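Local coordinates for protein UTP--glucose-1-phosphate uridylyltransferase (Acinetobacter baumannii, PDB 6IKX) that catalyses the transfer of a uridylyl group from UTP to glucose 1-phosphate, giving UDP-glucose and diphosphate, at residues A[51-56]-A[60-65]; A[29-32]-A[37-40]; A[44-49]-A[145-150]; A[156-161]-A[172-177]. The protein carries 1 engineered substitution. One frame throughout, in Å; residues are numbered along the deposited sequence.

Interaction 1 (A[51-56]-A[60-65]); sequences IILVTH and ASIENY
Carboxylate oxygen OE1 of Glu-63 comes up against the side chain of Thr-55, 3.4 Å from methyl CG2 and 3.8 Å from hydroxyl OG1. The contact belongs to a beta-alpha unit of the GT-A nucleotidyltransferase fold: strand 51-55 runs out through a short loop, and helix 60-65 returns almost antiparallel to it, at 162°, with their axes 10.2 Å apart. Thr-55 and Glu-63 approach from opposite directions. The first torsion of Thr-55 (chi1 -157°) turns OG1 away from the backbone N and leaves CG2 as the branch that meets the acid. The hydroxyl is buried and has no hydrogen-bonding partner in the model; a beta-branched residue such as threonine suits a strand. Glu-63 reaches it because its chain bends at chi2 (138°), swinging the carboxylate toward the strand while CG stays beside Leu-53. The other carboxylate oxygen lies close to its counterpart in Glu-63 of the third subunit, which would probably favour a proton on one of the pair. Strand 97-102 pairs in parallel with this strand, and Ser-100 touches both Thr-55 and Glu-63. Leucine and isoleucine suit the apolar half of the interface, where methyl CD1 of Leu-53 lies 3.9 Å from CG2 of Ile-62 and 4.2 Å from CG of Glu-63.

Interaction 2 (A[29-32]-A[37-40]); sequences TVVD and EYVV
With chi1 at -73°, CG of Tyr-38 lies opposite its carbonyl carbon, which aims the ring, and with it OH, at Val-30, while the ring's turn about its own axis presents CE1 to the valine; CG1 of Val-30, anti to the backbone N, lies beside that same end. Two kinds of contact result. The hydroxyl donates a hydrogen bond to the backbone, OH of Tyr-38 to O of Val-30, at 2.7 Å. The acceptor lies at the edge of the ring, near its plane, whereas the hydroxyl stands 36° out of the carbonyl plane, away from the lone pairs, with a C=O...donor angle of 144°. Alongside the bond, CE1 of Tyr-38 packs 3.8 Å from CB of Val-30, and Val-31 comes in at about a right angle, its CG2 3.8 Å from OH of Tyr-38. Tyrosine suits the place because it joins a long apolar ring to a donor at its far end. The grip falls on a tight turn: Val-31 has positive phi, and the weak bond from N of Asp-32 to O of Val-30, at 3.1 Å, fits a classic gamma turn. One carbonyl oxygen thus receives both the side-chain and the backbone donor. The turn links the short antiparallel strands 29-30 and 33-34, and helix 35-44 follows directly. Helix 261-273 packs against the same place, with Tyr-264 on Val-30 and Tyr-271 edge-to-face with Tyr-38, while Leu-133 of strand 132-135 also touches the Tyr-38 ring.

Interaction 3 (A[44-49]-A[145-150]); sequences VEAGIE and RMISRY. With SO4 (sulfate ion), chain I.
The flat guanidinium of Arg-145 has a sulfate oxygen at its edge, in its plane, while two residues on, and on another side of the helix, Ile-147 meets Ala-46 and Ile-48. The sulfate bond is weak: NH1 of Arg-145 reaches O1 at 3.4 Å with an N-H...acceptor angle of 158°. The ion probably came from the crystallisation liquor, and Arg-145 also donates from NH2 to the carbonyl of Gln-140. The contact between the segments is apolar and small. Methyl CD1 of Ile-147 lies 3.8 Å from O of Ala-46, 4.1 Å from CB of Ala-46 and 4.3 Å from CD1 of Ile-48. Chi2 of 167° extends the isoleucine so that this terminal methyl does the touching, and a short alanine lets it come close to the turn backbone. Gly-47, with phi 88°, is the C-prime residue of a Schellman motif ending helix 35-44; glycine adopts such a positive phi easily. In the fold, the contact joins the loop between helix 35-44 and strand 50-55 to helix 142-153, whose Met-146 lies on strands 156-162, 209-212 and 246-250.

Interaction 4 (A[156-161]-A[172-177]); sequences AQIMVE and GIVDVA
Val-160 and Val-174 cross obliquely, each directing its CB at the opposite strand. CG1 of Val-160 does the touching on its side, 3.7 Å from CG1 and 3.8 Å from CG2 of Val-174, so one methyl nestles against both methyls of its partner. In Val-160, chi1 of -60° sets CG1 opposite the carbonyl carbon, the branch that faces across. Ile-158, two residues earlier on the same side of the strand, adds a looser touch, CG2 to CG1 of Val-174 at 4.3 Å; its bend at chi2 (70°) carries CD1 away. The backbones do not pair: the nearest CA atoms, of Val-160 and Val-174, are 7.8 Å apart. Strand 156-162 belongs to the large mixed sheet, and strand 172-175 pairs with 190-193 instead, so the contact is packing of one sheet on another. Leu-204 touches both valines. Gly-172 and Val-206 belong to the UDP-glucose binding site, though no ligand is bound here, and Val-206 lies about 4 Å from Val-174, side chain to side chain. Beta-branched residues suit strands and offer compact methyl surfaces, and with no hydrogen bond or charge across the interface, cohesion here rests on dispersion and the exclusion of water.

In the fold
From the N terminus, interaction 2 closes first, a short loop that folds the hairpin of 29-34 onto helix 35-44. The end of that helix opens interaction 3, whose long loop runs to helix 142-153 and encloses interaction 1, the strand 50-55 to helix 60-65 return. Interaction 4 follows in series on the far side of the chain's centre, and none of the four cross. Interactions 1 and 2 are bridged by a probable hydrogen bond from Tyr-65 OH to Glu-37 OE1, and both reach the second subunit. Met-146 packs on Gln-157 and Met-159, joining 145-150 to 156-161. Interactions 1 and 4 both reach the large mixed sheet.

Interaction 1 (A[51-56]-A[60-65])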
# COMPACT_ATOMS: atom_id res chain seq x y z
N ILE A 51 1.07 17.82 14.12
CA ILE A 51 1.48 17.81 12.69
C ILE A 51 0.26 17.38 11.89
O ILE A 51 -0.22 16.26 12.09
CB ILE A 51 2.72 16.92 12.49
CG1 ILE A 51 3.95 17.52 13.18
CG2 ILE A 51 3.00 16.68 11.00
CD1 ILE A 51 4.27 18.93 12.72
N ILE A 52 -0.29 18.27 11.08
CA ILE A 52 -1.51 17.98 10.27
C ILE A 52 -1.07 17.79 8.82
O ILE A 52 -0.86 18.81 8.15
CB ILE A 52 -2.56 19.10 10.42
CG1 ILE A 52 -2.79 19.43 11.90
CG2 ILE A 52 -3.86 18.72 9.71
CD1 ILE A 52 -3.70 20.61 12.14
N LEU A 53 -0.87 16.53 8.40
CA LEU A 53 -0.45 16.19 7.00
C LEU A 53 -1.70 16.26 6.10
O LEU A 53 -2.64 15.50 6.37
CB LEU A 53 0.10 14.75 6.98
CG LEU A 53 1.32 14.45 7.84
CD1 LEU A 53 1.72 13.00 7.73
CD2 LEU A 53 2.49 15.32 7.47
N VAL A 54 -1.76 17.13 5.10
CA VAL A 54 -2.84 17.08 4.08
C VAL A 54 -2.31 16.18 2.97
O VAL A 54 -1.32 16.58 2.30
CB VAL A 54 -3.23 18.48 3.56
CG1 VAL A 54 -4.43 18.42 2.64
CG2 VAL A 54 -3.55 19.41 4.70
N THR A 55 -2.89 15.01 2.79
CA THR A 55 -2.18 13.96 2.01
C THR A 55 -3.01 13.39 0.85
O THR A 55 -4.17 13.74 0.61
CB THR A 55 -1.59 12.92 2.99
OG1 THR A 55 -0.51 12.27 2.31
CG2 THR A 55 -2.59 11.92 3.52
N HIS A 56 -2.34 12.56 0.08
CA HIS A 56 -2.86 11.83 -1.09
C HIS A 56 -2.81 10.35 -0.75
O HIS A 56 -1.84 9.94 -0.02
CB HIS A 56 -2.01 12.22 -2.30
CG HIS A 56 -2.49 11.69 -3.60
ND1 HIS A 56 -1.86 10.65 -4.24
CD2 HIS A 56 -3.52 12.06 -4.38
CE1 HIS A 56 -2.48 10.39 -5.38
NE2 HIS A 56 -3.51 11.25 -5.48
N ALA A 60 1.11 6.89 1.91
CA ALA A 60 1.09 6.11 3.17
C ALA A 60 2.49 6.09 3.79
O ALA A 60 2.58 6.17 4.99
CB ALA A 60 0.62 4.71 2.92
N SER A 61 3.55 6.02 3.00
CA SER A 61 4.91 5.87 3.56
C SER A 61 5.27 7.09 4.41
O SER A 61 6.16 6.98 5.28
CB SER A 61 5.91 5.61 2.47
OG SER A 61 6.04 6.74 1.63
N ILE A 62 4.64 8.24 4.19
CA ILE A 62 4.88 9.43 5.06
C ILE A 62 4.29 9.16 6.45
O ILE A 62 4.94 9.45 7.44
CB ILE A 62 4.30 10.72 4.43
CG1 ILE A 62 4.80 10.98 3.01
CG2 ILE A 62 4.59 11.90 5.35
CD1 ILE A 62 4.28 12.28 2.38
N GLU A 63 3.03 8.75 6.53
CA GLU A 63 2.35 8.40 7.80
C GLU A 63 3.12 7.27 8.48
O GLU A 63 3.24 7.28 9.73
CB GLU A 63 0.90 8.02 7.54
CG GLU A 63 0.06 9.23 7.18
CD GLU A 63 -0.93 9.02 6.05
OE1 GLU A 63 -0.62 9.44 4.88
OE2 GLU A 63 -2.02 8.48 6.33
N ASN A 64 3.65 6.33 7.69
CA ASN A 64 4.30 5.11 8.23
C ASN A 64 5.64 5.51 8.87
O ASN A 64 5.98 4.92 9.91
CB ASN A 64 4.36 4.01 7.16
CG ASN A 64 3.00 3.42 6.87
OD1 ASN A 64 2.10 3.49 7.70
ND2 ASN A 64 2.85 2.81 5.70
N TYR A 65 6.29 6.53 8.34
CA TYR A 65 7.57 7.05 8.87
C TYR A 65 7.38 7.51 10.33
O TYR A 65 8.37 7.39 11.10
CB TYR A 65 8.15 8.11 7.92
CG TYR A 65 9.58 8.46 8.26
CD1 TYR A 65 10.60 7.59 7.93
CD2 TYR A 65 9.88 9.59 9.02
CE1 TYR A 65 11.91 7.86 8.31
CE2 TYR A 65 11.18 9.88 9.41
CZ TYR A 65 12.19 9.00 9.05
OH TYR A 65 13.46 9.28 9.39

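Interaction 2 (A[29-32]-A[37-40])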
# COMPACT_ATOMS: atom_id res chain seq x y z
N THR A 29 15.48 10.82 -0.07
CA THR A 29 16.48 10.69 1.00
C THR A 29 17.45 11.85 0.87
O THR A 29 17.89 12.16 -0.22
CB THR A 29 17.03 9.26 1.17
OG1 THR A 29 18.45 9.33 1.35
CG2 THR A 29 16.63 8.31 0.06
N VAL A 30 17.70 12.51 2.00
CA VAL A 30 18.60 13.68 2.08
C VAL A 30 19.68 13.31 3.08
O VAL A 30 19.42 13.41 4.29
CB VAL A 30 17.80 14.92 2.47
CG1 VAL A 30 18.71 16.11 2.78
CG2 VAL A 30 16.79 15.24 1.38
N VAL A 31 20.80 12.82 2.57
CA VAL A 31 21.91 12.22 3.36
C VAL A 31 21.48 10.81 3.80
O VAL A 31 21.90 9.83 3.17
CB VAL A 31 22.30 13.09 4.57
CG1 VAL A 31 23.63 12.66 5.15
CG2 VAL A 31 22.33 14.56 4.22
N ASP A 32 20.71 10.70 4.87
CA ASP A 32 20.38 9.37 5.43
C ASP A 32 18.95 9.32 5.98
O ASP A 32 18.67 8.31 6.68
CB ASP A 32 21.39 9.07 6.53
CG ASP A 32 21.25 9.96 7.76
OD1 ASP A 32 20.56 10.99 7.67
OD2 ASP A 32 21.83 9.60 8.82
N GLU A 37 11.45 14.56 7.30
CA GLU A 37 11.90 14.48 8.71
C GLU A 37 12.42 15.85 9.14
O GLU A 37 12.27 16.21 10.33
CB GLU A 37 13.03 13.49 8.97
CG GLU A 37 13.01 13.06 10.43
CD GLU A 37 14.23 12.33 10.95
OE1 GLU A 37 14.20 11.12 10.91
OE2 GLU A 37 15.19 13.00 11.43
N TYR A 38 13.03 16.56 8.22
CA TYR A 38 13.75 17.82 8.50
C TYR A 38 12.73 18.93 8.78
O TYR A 38 13.05 19.85 9.56
CB TYR A 38 14.62 18.20 7.31
CG TYR A 38 15.86 17.37 7.12
CD1 TYR A 38 15.82 16.24 6.31
CD2 TYR A 38 17.08 17.77 7.64
CE1 TYR A 38 16.95 15.48 6.10
CE2 TYR A 38 18.23 17.03 7.41
CZ TYR A 38 18.16 15.88 6.64
OH TYR A 38 19.28 15.16 6.39
N VAL A 39 11.57 18.84 8.13
CA VAL A 39 10.46 19.83 8.15
C VAL A 39 9.66 19.58 9.44
O VAL A 39 9.22 20.57 10.09
CB VAL A 39 9.57 19.70 6.90
CG1 VAL A 39 8.46 20.72 6.89
CG2 VAL A 39 10.38 19.83 5.63
N VAL A 40 9.51 18.31 9.81
CA VAL A 40 8.79 17.96 11.05
C VAL A 40 9.71 18.33 12.22
O VAL A 40 9.19 19.00 13.13
CB VAL A 40 8.30 16.50 11.09
CG1 VAL A 40 7.87 16.13 12.50
CG2 VAL A 40 7.15 16.27 10.10

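Interaction 3 (A[44-49]-A[145-150])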
# COMPACT_ATOMS: atom_id res chain seq x y z
N VAL A 44 8.56 21.01 15.30
CA VAL A 44 8.55 20.48 16.69
C VAL A 44 9.46 21.37 17.54
O VAL A 44 9.06 21.70 18.68
CB VAL A 44 8.95 18.99 16.68
CG1 VAL A 44 9.47 18.54 18.03
CG2 VAL A 44 7.77 18.11 16.25
N GLU A 45 10.58 21.80 16.97
CA GLU A 45 11.59 22.67 17.64
C GLU A 45 11.18 24.16 17.62
O GLU A 45 11.99 24.97 18.10
CB GLU A 45 12.96 22.47 16.99
CG GLU A 45 13.77 21.40 17.69
CD GLU A 45 14.84 20.78 16.82
OE1 GLU A 45 15.37 21.52 16.00
OE2 GLU A 45 15.11 19.56 16.97
N ALA A 46 9.99 24.50 17.11
CA ALA A 46 9.35 25.82 17.27
C ALA A 46 8.08 25.69 18.11
O ALA A 46 7.25 26.63 18.14
CB ALA A 46 9.07 26.37 15.90
N GLY A 47 7.95 24.54 18.78
CA GLY A 47 6.91 24.24 19.77
C GLY A 47 5.65 23.69 19.15
O GLY A 47 4.62 23.69 19.85
N ILE A 48 5.69 23.22 17.89
CA ILE A 48 4.48 22.57 17.30
C ILE A 48 4.29 21.22 17.99
O ILE A 48 5.29 20.52 18.30
CB ILE A 48 4.56 22.45 15.76
CG1 ILE A 48 4.69 23.83 15.09
CG2 ILE A 48 3.37 21.66 15.20
CD1 ILE A 48 3.50 24.74 15.31
N GLU A 49 3.04 20.86 18.19
CA GLU A 49 2.63 19.63 18.92
C GLU A 49 1.76 18.72 18.06
O GLU A 49 1.72 17.53 18.38
CB GLU A 49 1.85 20.04 20.17
CG GLU A 49 2.79 20.55 21.26
CD GLU A 49 2.14 20.95 22.57
OE1 GLU A 49 0.89 20.88 22.68
OE2 GLU A 49 2.90 21.37 23.47
N ARG A 145 11.19 32.09 15.68
CA ARG A 145 11.27 33.57 15.65
C ARG A 145 9.95 34.11 15.11
O ARG A 145 9.37 35.01 15.74
CB ARG A 145 12.36 34.06 14.71
CG ARG A 145 13.72 34.15 15.37
CD ARG A 145 14.75 34.10 14.29
NE ARG A 145 15.83 33.29 14.77
CZ ARG A 145 16.83 33.75 15.49
NH1 ARG A 145 16.88 35.03 15.80
NH2 ARG A 145 17.77 32.92 15.91
N MET A 146 9.53 33.60 13.96
CA MET A 146 8.35 34.08 13.20
C MET A 146 7.05 33.83 14.00
O MET A 146 6.20 34.70 13.94
CB MET A 146 8.30 33.42 11.83
CG MET A 146 7.08 33.82 11.04
SD MET A 146 7.24 33.46 9.29
CE MET A 146 6.23 31.98 9.16
N ILE A 147 6.89 32.70 14.69
CA ILE A 147 5.69 32.40 15.54
C ILE A 147 5.62 33.44 16.67
O ILE A 147 4.52 34.01 16.93
CB ILE A 147 5.68 30.92 16.04
CG1 ILE A 147 5.41 29.95 14.89
CG2 ILE A 147 4.69 30.70 17.18
CD1 ILE A 147 5.69 28.49 15.18
N SER A 148 6.75 33.71 17.32
CA SER A 148 6.78 34.64 18.47
C SER A 148 6.36 36.03 17.95
O SER A 148 5.36 36.60 18.43
CB SER A 148 8.11 34.61 19.20
OG SER A 148 9.01 35.52 18.64
N ARG A 149 6.96 36.50 16.88
CA ARG A 149 6.44 37.73 16.26
C ARG A 149 4.91 37.62 16.08
O ARG A 149 4.22 38.62 16.33
CB ARG A 149 7.18 38.02 14.97
CG ARG A 149 6.64 39.24 14.25
CD ARG A 149 6.98 40.52 14.98
NE ARG A 149 6.05 41.58 14.58
CZ ARG A 149 6.12 42.83 14.97
NH1 ARG A 149 7.08 43.24 15.79
NH2 ARG A 149 5.23 43.69 14.52
N TYR A 150 4.36 36.47 15.69
CA TYR A 150 2.90 36.38 15.40
C TYR A 150 2.15 36.57 16.71
O TYR A 150 1.09 37.22 16.70
CB TYR A 150 2.44 35.05 14.80
CG TYR A 150 0.93 34.92 14.66
CD1 TYR A 150 0.26 35.41 13.54
CD2 TYR A 150 0.16 34.33 15.64
CE1 TYR A 150 -1.13 35.31 13.40
CE2 TYR A 150 -1.23 34.23 15.51
CZ TYR A 150 -1.88 34.71 14.38
S SO4 I . 20.62 36.16 17.36
O1 SO4 I . 19.56 35.34 17.88
O2 SO4 I . 21.58 36.39 18.40
O3 SO4 I . 20.08 37.42 16.93
O4 SO4 I . 21.27 35.50 16.25

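Interaction 4 (A[156-161]-A[172-177])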
# COMPACT_ATOMS: atom_id res chain seq x y z
N ALA A 156 -0.55 38.28 10.70
CA ALA A 156 -0.16 37.08 9.94
C ALA A 156 1.29 37.28 9.48
O ALA A 156 1.69 38.44 9.30
CB ALA A 156 -1.10 36.82 8.80
N GLN A 157 2.05 36.20 9.42
CA GLN A 157 3.47 36.19 9.04
C GLN A 157 3.62 35.37 7.75
O GLN A 157 3.02 34.26 7.65
CB GLN A 157 4.32 35.66 10.20
CG GLN A 157 4.13 36.42 11.52
CD GLN A 157 4.65 37.84 11.51
OE1 GLN A 157 5.81 38.11 11.16
NE2 GLN A 157 3.79 38.78 11.89
N ILE A 158 4.33 35.95 6.79
CA ILE A 158 4.81 35.27 5.55
C ILE A 158 6.34 35.29 5.59
O ILE A 158 6.95 36.38 5.58
CB ILE A 158 4.23 35.94 4.29
CG1 ILE A 158 2.77 35.56 4.04
CG2 ILE A 158 5.06 35.61 3.08
CD1 ILE A 158 1.78 36.12 5.01
N MET A 159 6.96 34.12 5.70
CA MET A 159 8.44 34.05 5.70
C MET A 159 8.94 34.39 4.28
O MET A 159 8.32 33.91 3.30
CB MET A 159 8.94 32.67 6.16
CG MET A 159 10.47 32.62 6.32
SD MET A 159 11.13 31.08 6.99
CE MET A 159 10.18 30.93 8.50
N VAL A 160 9.97 35.23 4.19
CA VAL A 160 10.61 35.69 2.92
C VAL A 160 12.13 35.65 3.07
O VAL A 160 12.63 35.61 4.21
CB VAL A 160 10.16 37.11 2.51
CG1 VAL A 160 8.66 37.18 2.29
CG2 VAL A 160 10.60 38.19 3.50
N GLU A 161 12.85 35.67 1.96
CA GLU A 161 14.33 35.66 1.98
C GLU A 161 14.86 36.45 0.78
O GLU A 161 14.33 36.25 -0.34
CB GLU A 161 14.80 34.21 2.07
CG GLU A 161 15.57 33.72 0.89
CD GLU A 161 16.02 32.29 1.07
OE1 GLU A 161 17.02 32.05 1.81
OE2 GLU A 161 15.33 31.43 0.52
N GLY A 172 7.51 34.11 -6.18
CA GLY A 172 6.55 35.02 -5.54
C GLY A 172 7.34 36.04 -4.75
O GLY A 172 8.27 35.61 -4.03
N ILE A 173 7.08 37.34 -4.94
CA ILE A 173 7.84 38.47 -4.31
C ILE A 173 6.88 39.36 -3.52
O ILE A 173 5.84 39.74 -4.09
CB ILE A 173 8.59 39.28 -5.39
CG1 ILE A 173 9.71 38.46 -6.03
CG2 ILE A 173 9.10 40.59 -4.81
CD1 ILE A 173 11.10 38.66 -5.42
N VAL A 174 7.23 39.75 -2.29
CA VAL A 174 6.30 40.57 -1.46
C VAL A 174 6.49 42.06 -1.78
O VAL A 174 7.60 42.51 -2.07
CB VAL A 174 6.45 40.30 0.05
CG1 VAL A 174 5.95 38.91 0.39
CG2 VAL A 174 7.87 40.52 0.56
N ASP A 175 5.37 42.76 -1.73
CA ASP A 175 5.23 44.24 -1.68
C ASP A 175 5.48 44.73 -0.24
O ASP A 175 4.59 44.60 0.60
CB ASP A 175 3.82 44.58 -2.17
CG ASP A 175 3.60 46.03 -2.52
OD1 ASP A 175 4.59 46.66 -2.85
OD2 ASP A 175 2.42 46.49 -2.47
N VAL A 176 6.64 45.31 0.04
CA VAL A 176 6.89 46.04 1.31
C VAL A 176 7.45 47.44 0.99
O VAL A 176 7.93 47.61 -0.10
CB VAL A 176 7.80 45.21 2.23
CG1 VAL A 176 7.04 43.98 2.71
CG2 VAL A 176 9.10 44.80 1.56
N ALA A 177 7.35 48.41 1.90
CA ALA A 177 7.93 49.76 1.72
C ALA A 177 9.46 49.62 1.66
O ALA A 177 10.01 49.83 0.58
CB ALA A 177 7.50 50.68 2.83